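Local coordinates for protein methionine gamma-lyase (Trichomonas vaginalis, PDB 1PFF) that belongs to the Cys/Met metabolism family of PLP-dependent enzymes, with the two-sheet architecture of the aminotransferase-like clan, and assembles from four chains, at residues A[206-209]-A[210-214]; A[315-318]-A[319-323]. All coordinates share one frame; numbering follows the deposited sequence.

Contact 1: A[206-209]-A[210-214]; sequences NAQK and VAEFL. With EDO (1,2-ethanediol), chain I.
Q208 and E212 face each other one turn apart near the end of the long α-helix 183-216, an i to i+4 side-chain pair laid over the ordinary helical ladder. Traced outward from CB, Q208 first sends CG anti to its own nitrogen (chi1 -174°), then bends at chi2, which turns the chain along the helix toward E212. Its CG and CD each stay about 4.0 Å from E212 OE1, and Q208 NE2 closes the pair, donating to E212 OE1 at 3.1 Å. An amide suits this place because NE2 has two protons to give; a weak bond to G227 O uses it as well. Beneath, E212 CG passes 3.3 Å from Q208 O, the same oxygen that accepts from E212 N. Residue size follows the faces: the small A207 and A211 fit against Y225, while the branched V210 packs on I248 of strand 247-251. Further along, 1,2-ethanediol, probably from the crystallisation liquor, places O2 2.8 Å from L214 O. The amide-carboxylate bond is nearly straight (164°) and E212 OE1 lies close to the plane of the Q208 amide, yet NE2 approaches from above the carboxylate, 50° out of its plane.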
ATOM      1  N   ASN A 206     -19.741 -10.353  23.916  1.00 13.30           N
ATOM      2  CA  ASN A 206     -20.105 -11.631  23.335  1.00 12.93           C
ATOM      3  C   ASN A 206     -19.483 -12.751  24.152  1.00 12.40           C
ATOM      4  O   ASN A 206     -20.136 -13.741  24.437  1.00 12.01           O
ATOM      5  CB  ASN A 206     -19.618 -11.737  21.885  1.00 13.32           C
ATOM      6  CG  ASN A 206     -20.458 -10.912  20.906  1.00 13.76           C
ATOM      7  OD1 ASN A 206     -21.471 -10.311  21.275  1.00 14.54           O
ATOM      8  ND2 ASN A 206     -20.028 -10.883  19.642  1.00 14.84           N
ATOM      9  N   ALA A 207     -18.217 -12.585  24.533  1.00 11.78           N
ATOM     10  CA  ALA A 207     -17.497 -13.664  25.206  1.00 12.06           C
ATOM     11  C   ALA A 207     -18.102 -14.036  26.564  1.00 11.81           C
ATOM     12  O   ALA A 207     -18.203 -15.219  26.881  1.00 11.77           O
ATOM     13  CB  ALA A 207     -15.995 -13.333  25.331  1.00 11.85           C
ATOM     14  N   GLN A 208     -18.513 -13.041  27.357  1.00 12.54           N
ATOM     15  CA  GLN A 208     -19.212 -13.320  28.630  1.00 12.80           C
ATOM     16  C   GLN A 208     -20.416 -14.235  28.364  1.00 13.10           C
ATOM     17  O   GLN A 208     -20.623 -15.234  29.061  1.00 12.64           O
ATOM     18  CB  GLN A 208     -19.655 -12.022  29.335  1.00 13.35           C
ATOM     19  CG  GLN A 208     -20.265 -12.240  30.739  1.00 13.95           C
ATOM     20  CD  GLN A 208     -19.257 -12.802  31.750  1.00 15.87           C
ATOM     21  OE1 GLN A 208     -18.122 -12.346  31.804  1.00 16.41           O
ATOM     22  NE2 GLN A 208     -19.683 -13.774  32.558  1.00 15.90           N
ATOM     23  N   LYS A 209     -21.186 -13.898  27.331  1.00 13.55           N
ATOM     24  CA  LYS A 209     -22.386 -14.659  26.974  1.00 14.49           C
ATOM     25  C   LYS A 209     -22.060 -16.071  26.495  1.00 14.06           C
ATOM     26  O   LYS A 209     -22.705 -17.029  26.925  1.00 14.03           O
ATOM     27  CB  LYS A 209     -23.211 -13.916  25.917  1.00 15.11           C
ATOM     28  CG  LYS A 209     -23.772 -12.578  26.394  1.00 18.61           C
ATOM     29  CD  LYS A 209     -24.993 -12.768  27.282  1.00 23.76           C
ATOM     30  CE  LYS A 209     -26.065 -11.732  26.970  1.00 25.92           C
ATOM     31  NZ  LYS A 209     -27.377 -12.396  26.688  1.00 28.83           N
ATOM     32  N   VAL A 210     -21.059 -16.184  25.616  1.00 13.66           N
ATOM     33  CA  VAL A 210     -20.586 -17.478  25.124  1.00 13.42           C
ATOM     34  C   VAL A 210     -20.070 -18.338  26.296  1.00 13.62           C
ATOM     35  O   VAL A 210     -20.409 -19.519  26.413  1.00 13.03           O
ATOM     36  CB  VAL A 210     -19.521 -17.305  24.015  1.00 13.63           C
ATOM     37  CG1 VAL A 210     -18.904 -18.644  23.609  1.00 14.08           C
ATOM     38  CG2 VAL A 210     -20.126 -16.619  22.780  1.00 13.74           C
ATOM     39  N   ALA A 211     -19.263 -17.734  27.163  1.00 13.70           N
ATOM     40  CA  ALA A 211     -18.709 -18.446  28.311  1.00 14.08           C
ATOM     41  C   ALA A 211     -19.824 -19.028  29.190  1.00 14.13           C
ATOM     42  O   ALA A 211     -19.750 -20.177  29.625  1.00 13.63           O
ATOM     43  CB  ALA A 211     -17.779 -17.530  29.119  1.00 13.61           C
ATOM     44  N   GLU A 212     -20.867 -18.243  29.432  1.00 14.80           N
ATOM     45  CA  GLU A 212     -21.991 -18.710  30.242  1.00 16.28           C
ATOM     46  C   GLU A 212     -22.766 -19.836  29.556  1.00 16.34           C
ATOM     47  O   GLU A 212     -23.181 -20.802  30.212  1.00 16.36           O
ATOM     48  CB  GLU A 212     -22.902 -17.538  30.625  1.00 16.45           C
ATOM     49  CG  GLU A 212     -22.226 -16.608  31.630  1.00 19.44           C
ATOM     50  CD  GLU A 212     -23.010 -15.341  31.911  1.00 23.59           C
ATOM     51  OE1 GLU A 212     -22.624 -14.607  32.851  1.00 25.33           O
ATOM     52  OE2 GLU A 212     -23.998 -15.074  31.199  1.00 25.24           O
ATOM     53  N   PHE A 213     -22.928 -19.732  28.237  1.00 16.66           N
ATOM     54  CA  PHE A 213     -23.583 -20.791  27.465  1.00 16.79           C
ATOM     55  C   PHE A 213     -22.775 -22.092  27.584  1.00 17.30           C
ATOM     56  O   PHE A 213     -23.344 -23.168  27.816  1.00 17.16           O
ATOM     57  CB  PHE A 213     -23.762 -20.387  25.986  1.00 17.21           C
ATOM     58  CG  PHE A 213     -23.710 -21.552  25.033  1.00 17.14           C
ATOM     59  CD1 PHE A 213     -24.811 -22.390  24.882  1.00 18.73           C
ATOM     60  CD2 PHE A 213     -22.550 -21.829  24.314  1.00 18.95           C
ATOM     61  CE1 PHE A 213     -24.764 -23.495  24.020  1.00 18.92           C
ATOM     62  CE2 PHE A 213     -22.490 -22.925  23.452  1.00 20.62           C
ATOM     63  CZ  PHE A 213     -23.605 -23.762  23.306  1.00 19.38           C
ATOM     64  N   LEU A 214     -21.455 -21.984  27.437  1.00 16.96           N
ATOM     65  CA  LEU A 214     -20.575 -23.154  27.464  1.00 16.93           C
ATOM     66  C   LEU A 214     -20.550 -23.783  28.853  1.00 17.69           C
ATOM     67  O   LEU A 214     -20.542 -25.016  28.985  1.00 17.61           O
ATOM     68  CB  LEU A 214     -19.156 -22.783  27.033  1.00 16.67           C
ATOM     69  CG  LEU A 214     -18.902 -22.349  25.582  1.00 15.59           C
ATOM     70  CD1 LEU A 214     -17.538 -21.663  25.484  1.00 15.01           C
ATOM     71  CD2 LEU A 214     -18.986 -23.532  24.634  1.00 15.78           C
TER
HETATM   72  C1  EDO I1007     -21.150 -27.635  31.543  1.00 50.14           C
HETATM   73  O1  EDO I1007     -21.441 -28.946  31.995  1.00 48.87           O
HETATM   74  C2  EDO I1007     -19.695 -27.327  31.864  1.00 50.52           C
HETATM   75  O2  EDO I1007     -19.242 -26.164  31.193  1.00 49.92           O

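Contact 2: A[315-318]-A[319-323]; sequences NVQD and IIDDL
Q317 O receives the backbone N-H of D321 at 2.8 Å, while the D321 carboxylate lies against the same carbonyl, D321 OD1 only 3.2 Å from Q317 O. Two acceptors so close would probably repel, and the amide of Q317 offers compensation: Q317 NE2 donates to D321 OD1 at 2.9 Å, in the plane of the amide but from above the carboxylate, with the two planes 53° apart. The bend at chi2 (42°) brings the glutamine tip round to its partner. The other carboxylate oxygen is held by water, which gives one proton to D321 OD2 and one to D318 OD1; this bridge would ease the repulsion between the two acids. D318 suits the first turn, where the helix N-terminus would probably favour negative charge nearby, and D321 stands one turn further on. N315 is the N-cap, its OD1 accepting from Q317 N at 2.9 Å. On another face the chemistry is apolar: V316 and I320 lie side by side, V316 CG2 touching I320 CD1 at 4.0 Å, as β-branched residues one turn apart can. In the fold, V316 and I320 abut helix 183-216, I319 turns to V268 and S279, and D322 OD2 accepts from the backbone nitrogens of H266 and V268, tying helix 316-328 to the segment that leads into strand 269-270.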
ATOM      1  N   ASN A 315     -22.960 -11.437  15.508  1.00 18.30           N
ATOM      2  CA  ASN A 315     -24.134 -11.583  16.369  1.00 18.52           C
ATOM      3  C   ASN A 315     -23.901 -12.754  17.315  1.00 17.88           C
ATOM      4  O   ASN A 315     -23.612 -13.861  16.865  1.00 17.46           O
ATOM      5  CB  ASN A 315     -25.392 -11.839  15.535  1.00 18.97           C
ATOM      6  CG  ASN A 315     -26.677 -11.810  16.367  1.00 21.35           C
ATOM      7  OD1 ASN A 315     -26.753 -12.360  17.470  1.00 22.38           O
ATOM      8  ND2 ASN A 315     -27.703 -11.177  15.818  1.00 25.56           N
ATOM      9  N   VAL A 316     -24.016 -12.509  18.618  1.00 17.73           N
ATOM     10  CA  VAL A 316     -23.686 -13.532  19.621  1.00 17.75           C
ATOM     11  C   VAL A 316     -24.536 -14.798  19.477  1.00 17.42           C
ATOM     12  O   VAL A 316     -24.054 -15.902  19.712  1.00 17.41           O
ATOM     13  CB  VAL A 316     -23.732 -12.972  21.084  1.00 17.71           C
ATOM     14  CG1 VAL A 316     -25.162 -12.624  21.520  1.00 18.30           C
ATOM     15  CG2 VAL A 316     -23.067 -13.943  22.054  1.00 18.48           C
ATOM     16  N   GLN A 317     -25.789 -14.626  19.073  1.00 17.66           N
ATOM     17  CA  GLN A 317     -26.701 -15.755  18.904  1.00 18.14           C
ATOM     18  C   GLN A 317     -26.218 -16.698  17.801  1.00 17.66           C
ATOM     19  O   GLN A 317     -26.324 -17.904  17.947  1.00 17.68           O
ATOM     20  CB  GLN A 317     -28.127 -15.269  18.631  1.00 18.43           C
ATOM     21  CG  GLN A 317     -29.231 -16.284  18.977  1.00 21.66           C
ATOM     22  CD  GLN A 317     -28.982 -17.021  20.284  1.00 24.98           C
ATOM     23  OE1 GLN A 317     -28.925 -16.401  21.346  1.00 27.78           O
ATOM     24  NE2 GLN A 317     -28.812 -18.343  20.207  1.00 25.94           N
ATOM     25  N   ASP A 318     -25.683 -16.141  16.710  1.00 17.44           N
ATOM     26  CA  ASP A 318     -25.097 -16.940  15.629  1.00 17.39           C
ATOM     27  C   ASP A 318     -23.907 -17.762  16.106  1.00 17.16           C
ATOM     28  O   ASP A 318     -23.730 -18.912  15.694  1.00 17.78           O
ATOM     29  CB  ASP A 318     -24.626 -16.050  14.488  1.00 17.29           C
ATOM     30  CG  ASP A 318     -25.760 -15.367  13.766  1.00 18.22           C
ATOM     31  OD1 ASP A 318     -26.912 -15.860  13.820  1.00 18.96           O
ATOM     32  OD2 ASP A 318     -25.568 -14.327  13.108  1.00 18.27           O
ATOM     33  N   ILE A 319     -23.087 -17.161  16.966  1.00 16.68           N
ATOM     34  CA  ILE A 319     -21.936 -17.853  17.527  1.00 16.03           C
ATOM     35  C   ILE A 319     -22.427 -18.993  18.408  1.00 16.00           C
ATOM     36  O   ILE A 319     -21.967 -20.120  18.265  1.00 15.39           O
ATOM     37  CB  ILE A 319     -21.033 -16.882  18.334  1.00 15.96           C
ATOM     38  CG1 ILE A 319     -20.547 -15.719  17.449  1.00 14.85           C
ATOM     39  CG2 ILE A 319     -19.860 -17.635  18.965  1.00 15.93           C
ATOM     40  CD1 ILE A 319     -19.776 -14.625  18.224  1.00 13.13           C
ATOM     41  N   ILE A 320     -23.372 -18.694  19.301  1.00 16.21           N
ATOM     42  CA  ILE A 320     -23.925 -19.708  20.201  1.00 17.02           C
ATOM     43  C   ILE A 320     -24.600 -20.834  19.403  1.00 17.43           C
ATOM     44  O   ILE A 320     -24.388 -22.011  19.693  1.00 17.70           O
ATOM     45  CB  ILE A 320     -24.872 -19.070  21.269  1.00 16.84           C
ATOM     46  CG1 ILE A 320     -24.048 -18.224  22.261  1.00 17.28           C
ATOM     47  CG2 ILE A 320     -25.636 -20.145  22.044  1.00 17.05           C
ATOM     48  CD1 ILE A 320     -24.886 -17.307  23.172  1.00 17.25           C
ATOM     49  N   ASP A 321     -25.377 -20.468  18.387  1.00 18.00           N
ATOM     50  CA  ASP A 321     -26.049 -21.460  17.533  1.00 18.59           C
ATOM     51  C   ASP A 321     -25.066 -22.468  16.932  1.00 18.69           C
ATOM     52  O   ASP A 321     -25.313 -23.673  16.956  1.00 18.84           O
ATOM     53  CB  ASP A 321     -26.856 -20.766  16.418  1.00 18.34           C
ATOM     54  CG  ASP A 321     -28.118 -20.100  16.937  1.00 19.34           C
ATOM     55  OD1 ASP A 321     -28.473 -20.327  18.116  1.00 19.85           O
ATOM     56  OD2 ASP A 321     -28.822 -19.322  16.247  1.00 19.22           O
ATOM     57  N   ASP A 322     -23.951 -21.962  16.413  1.00 19.09           N
ATOM     58  CA  ASP A 322     -22.899 -22.772  15.792  1.00 19.43           C
ATOM     59  C   ASP A 322     -22.301 -23.773  16.779  1.00 19.64           C
ATOM     60  O   ASP A 322     -22.190 -24.969  16.484  1.00 18.95           O
ATOM     61  CB  ASP A 322     -21.804 -21.844  15.257  1.00 19.90           C
ATOM     62  CG  ASP A 322     -20.802 -22.545  14.352  1.00 21.00           C
ATOM     63  OD1 ASP A 322     -21.108 -23.613  13.795  1.00 22.68           O
ATOM     64  OD2 ASP A 322     -19.667 -22.076  14.127  1.00 23.10           O
ATOM     65  N   LEU A 323     -21.924 -23.276  17.955  1.00 19.59           N
ATOM     66  CA  LEU A 323     -21.275 -24.111  18.955  1.00 19.90           C
ATOM     67  C   LEU A 323     -22.228 -25.152  19.532  1.00 20.37           C
ATOM     68  O   LEU A 323     -21.829 -26.292  19.768  1.00 20.34           O
ATOM     69  CB  LEU A 323     -20.679 -23.246  20.070  1.00 19.23           C
ATOM     70  CG  LEU A 323     -19.501 -22.350  19.675  1.00 19.04           C
ATOM     71  CD1 LEU A 323     -19.218 -21.354  20.785  1.00 16.32           C
ATOM     72  CD2 LEU A 323     -18.239 -23.158  19.350  1.00 18.76           C
TER
HETATM   73  O   HOH W   1     -28.017 -18.510  13.813  1.00 28.93           O

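How the contacts relate
Contacts 1 and 2 lie on two different helices that pack together, their centres about 10 Å apart. F213 of contact 1 supplies much of the join: its CD1 meets I320 CG2 at 3.7 Å, and its CE2 meets L323 CB at 3.9 Å. K209 and N206 both touch V316 nearby. Each contact pairs a glutamine with an acid four residues on, but the longer glutamate of 206-214 lies near the C-terminal end of a long helix, whereas the aspartate of 315-323 lies in the second turn of a helix capped by N315, and shares a water with D318. Contact 1 is the more buried, with V210 and L214 against strand 247-251; contact 2 has more exposed, acidic residues.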